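Side-chain contacts in protein RnfH (Haemophilus influenzae, PDB 2HJ1), which is of unknown function but belongs to the ubiquitin-like RnfH family and forms a three-dimensional domain-swapped dimer: residues E34-T37 and V38-I42; P52-L56 and S57-I61. All blocks are in the same frame, centred on the assembly; numbering follows the deposited sequence.

Overall arrangement
Interaction 1 (residues 34-42) comes first along the chain, where the polypeptide leaves strand 26-33 and enters helix 38-45; interaction 2 (residues 52-61) follows after helix 47-50, in the loop leading into strand 61-65. Their centres lie about 16 Å apart. They nevertheless meet through Ile42, whose CG2 packs on Leu56 CD2 at 3.8 Å and whose CD1 lies 4.0 Å from Ile61 CD1, so the inner side of the helix and the loop share one apolar layer. Both belong to the ubiquitin-like RnfH family region and both touch the second subunit. In this domain-swapped dimer, Ile61 pairs antiparallel with a strand of that subunit, continuing the sheet across the interface.

Interaction 1 (E34-T37 and V38-I42); sequences EGIT and VQTAI
Thr37 is the N-cap of helix 38-45, its hydroxyl taking the place of a backbone carbonyl: Thr40 N donates to Thr37 OG1 over 3.2 Å, with a fairly straight N-H...O angle of 160°. With OG1 lodged between the backbone N and the carbonyl carbon (chi1 53°), the hydroxyl turns back over the first helical turn. The carbonyl of Thr37 starts the regular helical bonding, receiving Ala41 N at 3.1 Å almost head-on to its O. Beside the capping hydroxyl, water 1 accepts from Thr37 N and hydrogen-bonds to Thr40 OG1 at 2.8 Å, in place of the direct return link of a capping box. Beyond these hydrogen bonds, Ile36 and Ala41, just before and just inside the first turn, occupy the positions of a hydrophobic staple. Ile36 runs outstretched, CG1 anti to the backbone N (chi1 -172°), and slants across Thr40, with CG1 3.7 Å from Thr40 CB. Across the dimer interface, Thr37 packs on Thr71 of the second subunit and Ala41 on its Leu74. The staple closes where the Ile36 CD1 methyl lies 4.0 Å from Ala41 CB.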
ATOM      1  N   GLU B  34      -8.632   2.886 -16.557  1.00 48.22           N
ATOM      2  CA  GLU B  34      -8.506   1.560 -16.016  1.00 50.36           C
ATOM      3  C   GLU B  34      -7.784   0.653 -17.038  1.00 49.69           C
ATOM      4  O   GLU B  34      -8.083   0.704 -18.237  1.00 49.92           O
ATOM      5  CB  GLU B  34      -9.891   1.028 -15.704  1.00 49.74           C
ATOM      6  CG  GLU B  34      -9.935  -0.383 -15.190  1.00 53.54           C
ATOM      7  CD  GLU B  34     -11.385  -0.896 -15.030  1.00 55.89           C
ATOM      8  OE1 GLU B  34     -11.770  -1.098 -13.852  1.00 60.96           O
ATOM      9  OE2 GLU B  34     -12.122  -1.072 -16.069  1.00 60.48           O
ATOM     10  N   GLY B  35      -6.826  -0.145 -16.567  1.00 49.00           N
ATOM     11  CA  GLY B  35      -5.937  -0.875 -17.478  1.00 48.97           C
ATOM     12  C   GLY B  35      -4.506  -0.334 -17.573  1.00 48.54           C
ATOM     13  O   GLY B  35      -3.604  -1.048 -17.979  1.00 49.36           O
ATOM     14  N   ILE B  36      -4.294   0.929 -17.213  1.00 47.35           N
ATOM     15  CA  ILE B  36      -2.933   1.517 -17.145  1.00 45.48           C
ATOM     16  C   ILE B  36      -2.015   0.699 -16.181  1.00 43.22           C
ATOM     17  O   ILE B  36      -2.456   0.187 -15.146  1.00 41.69           O
ATOM     18  CB  ILE B  36      -3.040   3.076 -16.800  1.00 46.24           C
ATOM     19  CG1 ILE B  36      -1.709   3.795 -16.904  1.00 46.80           C
ATOM     20  CG2 ILE B  36      -3.578   3.296 -15.407  1.00 45.97           C
ATOM     21  CD1 ILE B  36      -1.825   5.324 -16.814  1.00 47.31           C
ATOM     22  N   THR B  37      -0.728   0.556 -16.519  1.00 40.61           N
ATOM     23  CA  THR B  37       0.186  -0.141 -15.643  1.00 38.85           C
ATOM     24  C   THR B  37       0.961   0.854 -14.779  1.00 37.27           C
ATOM     25  O   THR B  37       0.985   2.039 -15.079  1.00 37.11           O
ATOM     26  CB  THR B  37       1.251  -0.887 -16.463  1.00 39.19           C
ATOM     27  OG1 THR B  37       1.820   0.075 -17.347  1.00 38.41           O
ATOM     28  CG2 THR B  37       0.598  -2.046 -17.289  1.00 40.14           C
ATOM     29  N   VAL B  38       1.650   0.349 -13.761  1.00 36.35           N
ATOM     30  CA  VAL B  38       2.590   1.168 -12.978  1.00 37.08           C
ATOM     31  C   VAL B  38       3.548   1.997 -13.858  1.00 37.44           C
ATOM     32  O   VAL B  38       3.661   3.202 -13.698  1.00 36.24           O
ATOM     33  CB  VAL B  38       3.395   0.257 -12.065  1.00 36.85           C
ATOM     34  CG1 VAL B  38       4.435   1.017 -11.307  1.00 35.20           C
ATOM     35  CG2 VAL B  38       2.407  -0.518 -11.071  1.00 37.00           C
ATOM     36  N   GLN B  39       4.237   1.353 -14.810  1.00 37.32           N
ATOM     37  CA  GLN B  39       5.230   2.073 -15.619  1.00 37.11           C
ATOM     38  C   GLN B  39       4.555   3.146 -16.458  1.00 35.91           C
ATOM     39  O   GLN B  39       5.048   4.260 -16.593  1.00 36.76           O
ATOM     40  CB  GLN B  39       5.978   1.067 -16.544  1.00 37.00           C
ATOM     41  CG  GLN B  39       7.036   1.738 -17.459  1.00 36.64           C
ATOM     42  CD  GLN B  39       7.647   0.691 -18.376  1.00 38.80           C
ATOM     43  OE1 GLN B  39       7.256   0.547 -19.553  1.00 40.13           O
ATOM     44  NE2 GLN B  39       8.476  -0.136 -17.798  1.00 31.49           N
ATOM     45  N   THR B  40       3.399   2.860 -17.017  1.00 35.52           N
ATOM     46  CA  THR B  40       2.765   3.909 -17.831  1.00 37.17           C
ATOM     47  C   THR B  40       2.331   5.139 -17.022  1.00 35.35           C
ATOM     48  O   THR B  40       2.507   6.269 -17.461  1.00 36.27           O
ATOM     49  CB  THR B  40       1.552   3.334 -18.631  1.00 38.10           C
ATOM     50  OG1 THR B  40       1.993   2.148 -19.345  1.00 43.19           O
ATOM     51  CG2 THR B  40       1.029   4.357 -19.614  1.00 37.42           C
ATOM     52  N   ALA B  41       1.742   4.923 -15.850  1.00 35.86           N
ATOM     53  CA  ALA B  41       1.356   6.063 -14.951  1.00 34.19           C
ATOM     54  C   ALA B  41       2.611   6.882 -14.626  1.00 33.81           C
ATOM     55  O   ALA B  41       2.632   8.082 -14.772  1.00 34.21           O
ATOM     56  CB  ALA B  41       0.733   5.537 -13.696  1.00 32.99           C
ATOM     57  N   ILE B  42       3.682   6.217 -14.236  1.00 32.87           N
ATOM     58  CA  ILE B  42       4.884   6.944 -13.884  1.00 33.09           C
ATOM     59  C   ILE B  42       5.406   7.738 -15.095  1.00 34.14           C
ATOM     60  O   ILE B  42       5.650   8.956 -15.031  1.00 34.16           O
ATOM     61  CB  ILE B  42       5.978   6.006 -13.308  1.00 32.66           C
ATOM     62  CG1 ILE B  42       5.490   5.314 -12.024  1.00 31.90           C
ATOM     63  CG2 ILE B  42       7.303   6.801 -13.011  1.00 31.38           C
ATOM     64  CD1 ILE B  42       6.473   4.215 -11.482  1.00 33.03           C
TER
HETATM   65  O   HOH W   1      -0.471   0.753 -19.576  1.00 44.71           O

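Interaction 2 (P52-L56 and S57-I61); sequences PEIDL and STNKI. With SO4 (sulfate ion), chain C.
Asp55 and Ser57 face each other in an Asx turn within the loop between helix 47-50 and strand 61-65 of this ubiquitin-like fold. The Asp55 carboxylate stands anti to its own backbone N (chi1 -178°), which sets OD1 over the start of the turn. There OD1 takes two bonds from Ser57, both arriving on one face of the carboxylate: the amide N at 2.9 Å, on the anti side and tilted out of plane, and the OG hydroxyl, a short bond of 2.5 Å from above the plane. This double grip from one residue limits rotation of the carboxylate. The Asp55 carbonyl O is shared as well. Asn59 N points almost straight at it, 2.7 Å away, while Thr58 N reaches it from above the carbonyl plane at a longer 3.3 Å. The chain is thus folded tightly round Leu56 and Ser57, and Asn59 is swung in against Asp55, its CB 3.2 Å from Asp55 O.

Ile54 and Asn59 cross at about a right angle, and Ile54 also packs on Ile82 of the second subunit. Leu56 lies against the helices, where its CD2 is 4.2 Å from Ile61 CD1 and its side chain rests on Leu48 and Thr43. Lys60 heads the other way: its chain bends along a sulfate, probably from the crystallisation liquor and also held by Arg66 of the second subunit, and NZ bonds to sulfate O2 at 2.6 Å. Water 2 bridges two carbonyls of the bend, donating to Leu56 O at 2.7 Å and to Asn59 O.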
ATOM      1  N   PRO B  52      15.014  13.956 -12.535  1.00 42.41           N
ATOM      2  CA  PRO B  52      15.715  13.086 -13.479  1.00 42.34           C
ATOM      3  C   PRO B  52      16.661  12.057 -12.820  1.00 42.06           C
ATOM      4  O   PRO B  52      17.120  11.122 -13.501  1.00 41.22           O
ATOM      5  CB  PRO B  52      16.444  14.068 -14.388  1.00 42.59           C
ATOM      6  CG  PRO B  52      16.697  15.261 -13.551  1.00 44.05           C
ATOM      7  CD  PRO B  52      15.519  15.350 -12.581  1.00 42.94           C
ATOM      8  N   GLU B  53      16.901  12.188 -11.509  1.00 40.67           N
ATOM      9  CA  GLU B  53      17.609  11.159 -10.757  1.00 41.15           C
ATOM     10  C   GLU B  53      16.816   9.863 -10.550  1.00 39.70           C
ATOM     11  O   GLU B  53      17.399   8.867 -10.194  1.00 40.17           O
ATOM     12  CB  GLU B  53      18.039  11.681  -9.388  1.00 42.65           C
ATOM     13  CG  GLU B  53      16.804  12.051  -8.507  1.00 46.45           C
ATOM     14  CD  GLU B  53      16.439  13.545  -8.553  1.00 50.87           C
ATOM     15  OE1 GLU B  53      16.311  14.133  -7.464  1.00 58.12           O
ATOM     16  OE2 GLU B  53      16.310  14.153  -9.627  1.00 49.37           O
ATOM     17  N   ILE B  54      15.509   9.845 -10.791  1.00 38.23           N
ATOM     18  CA  ILE B  54      14.745   8.589 -10.659  1.00 36.10           C
ATOM     19  C   ILE B  54      15.149   7.641 -11.820  1.00 38.19           C
ATOM     20  O   ILE B  54      15.127   8.050 -12.981  1.00 37.27           O
ATOM     21  CB  ILE B  54      13.220   8.813 -10.697  1.00 35.72           C
ATOM     22  CG1 ILE B  54      12.723   9.560  -9.432  1.00 33.68           C
ATOM     23  CG2 ILE B  54      12.446   7.474 -10.862  1.00 31.40           C
ATOM     24  CD1 ILE B  54      11.214   9.984  -9.550  1.00 35.04           C
ATOM     25  N   ASP B  55      15.516   6.400 -11.495  1.00 38.40           N
ATOM     26  CA  ASP B  55      15.858   5.373 -12.527  1.00 38.57           C
ATOM     27  C   ASP B  55      14.892   4.238 -12.328  1.00 37.48           C
ATOM     28  O   ASP B  55      15.033   3.462 -11.374  1.00 36.74           O
ATOM     29  CB  ASP B  55      17.299   4.912 -12.320  1.00 39.39           C
ATOM     30  CG  ASP B  55      17.783   3.886 -13.360  1.00 41.56           C
ATOM     31  OD1 ASP B  55      16.963   3.281 -14.082  1.00 46.09           O
ATOM     32  OD2 ASP B  55      19.017   3.683 -13.445  1.00 44.11           O
ATOM     33  N   LEU B  56      13.900   4.138 -13.211  1.00 37.70           N
ATOM     34  CA  LEU B  56      12.908   3.056 -13.134  1.00 39.34           C
ATOM     35  C   LEU B  56      13.467   1.651 -13.314  1.00 40.41           C
ATOM     36  O   LEU B  56      12.812   0.680 -12.928  1.00 40.44           O
ATOM     37  CB  LEU B  56      11.767   3.260 -14.155  1.00 40.81           C
ATOM     38  CG  LEU B  56      10.868   4.479 -13.909  1.00 40.95           C
ATOM     39  CD1 LEU B  56       9.741   4.478 -14.908  1.00 40.07           C
ATOM     40  CD2 LEU B  56      10.303   4.501 -12.425  1.00 41.41           C
ATOM     41  N   SER B  57      14.662   1.506 -13.901  1.00 40.60           N
ATOM     42  CA  SER B  57      15.180   0.142 -14.093  1.00 41.91           C
ATOM     43  C   SER B  57      15.570  -0.473 -12.754  1.00 43.17           C
ATOM     44  O   SER B  57      15.484  -1.704 -12.583  1.00 44.53           O
ATOM     45  CB  SER B  57      16.385   0.142 -15.020  1.00 41.32           C
ATOM     46  OG  SER B  57      17.427   0.819 -14.376  1.00 42.34           O
ATOM     47  N   THR B  58      15.983   0.370 -11.812  1.00 43.66           N
ATOM     48  CA  THR B  58      16.452  -0.095 -10.518  1.00 45.72           C
ATOM     49  C   THR B  58      15.796   0.506  -9.240  1.00 45.56           C
ATOM     50  O   THR B  58      15.936  -0.100  -8.165  1.00 45.24           O
ATOM     51  CB  THR B  58      17.955   0.131 -10.340  1.00 46.17           C
ATOM     52  OG1 THR B  58      18.210   1.530 -10.256  1.00 47.63           O
ATOM     53  CG2 THR B  58      18.793  -0.508 -11.511  1.00 50.56           C
ATOM     54  N   ASN B  59      15.157   1.680  -9.322  1.00 44.89           N
ATOM     55  CA  ASN B  59      14.523   2.279  -8.114  1.00 45.40           C
ATOM     56  C   ASN B  59      13.550   1.314  -7.441  1.00 44.08           C
ATOM     57  O   ASN B  59      12.829   0.550  -8.087  1.00 43.15           O
ATOM     58  CB  ASN B  59      13.834   3.623  -8.400  1.00 45.86           C
ATOM     59  CG  ASN B  59      14.763   4.817  -8.245  1.00 49.39           C
ATOM     60  OD1 ASN B  59      14.369   5.844  -7.686  1.00 58.20           O
ATOM     61  ND2 ASN B  59      16.020   4.680  -8.679  1.00 53.45           N
ATOM     62  N   LYS B  60      13.575   1.311  -6.123  1.00 44.20           N
ATOM     63  CA  LYS B  60      12.607   0.520  -5.390  1.00 45.29           C
ATOM     64  C   LYS B  60      11.222   1.219  -5.323  1.00 43.22           C
ATOM     65  O   LYS B  60      11.128   2.437  -5.149  1.00 42.69           O
ATOM     66  CB  LYS B  60      13.196   0.104  -4.039  1.00 47.17           C
ATOM     67  CG  LYS B  60      14.068  -1.198  -4.247  1.00 51.84           C
ATOM     68  CD  LYS B  60      15.424  -1.167  -3.527  1.00 57.40           C
ATOM     69  CE  LYS B  60      16.499  -2.098  -4.227  1.00 56.16           C
ATOM     70  NZ  LYS B  60      16.041  -3.516  -4.481  1.00 59.51           N
ATOM     71  N   ILE B  61      10.194   0.415  -5.554  1.00 41.76           N
ATOM     72  CA  ILE B  61       8.800   0.855  -5.717  1.00 41.88           C
ATOM     73  C   ILE B  61       7.852  -0.081  -4.924  1.00 41.41           C
ATOM     74  O   ILE B  61       7.900  -1.314  -5.105  1.00 40.61           O
ATOM     75  CB  ILE B  61       8.371   0.852  -7.210  1.00 41.59           C
ATOM     76  CG1 ILE B  61       9.337   1.732  -8.040  1.00 41.24           C
ATOM     77  CG2 ILE B  61       6.899   1.356  -7.352  1.00 41.87           C
ATOM     78  CD1 ILE B  61       8.991   1.783  -9.473  1.00 42.36           C
TER
HETATM   79  S   SO4 C 202      13.031  -4.544  -3.060  0.70 63.25           S
HETATM   80  O1  SO4 C 202      12.494  -5.760  -2.441  0.70 63.58           O
HETATM   81  O2  SO4 C 202      13.775  -4.854  -4.283  0.70 61.00           O
HETATM   82  O3  SO4 C 202      11.918  -3.642  -3.345  0.70 61.98           O
HETATM   83  O4  SO4 C 202      13.956  -3.891  -2.133  0.70 64.12           O
HETATM   84  O   HOH W   2      12.089  -0.461 -10.569  1.00 48.60           O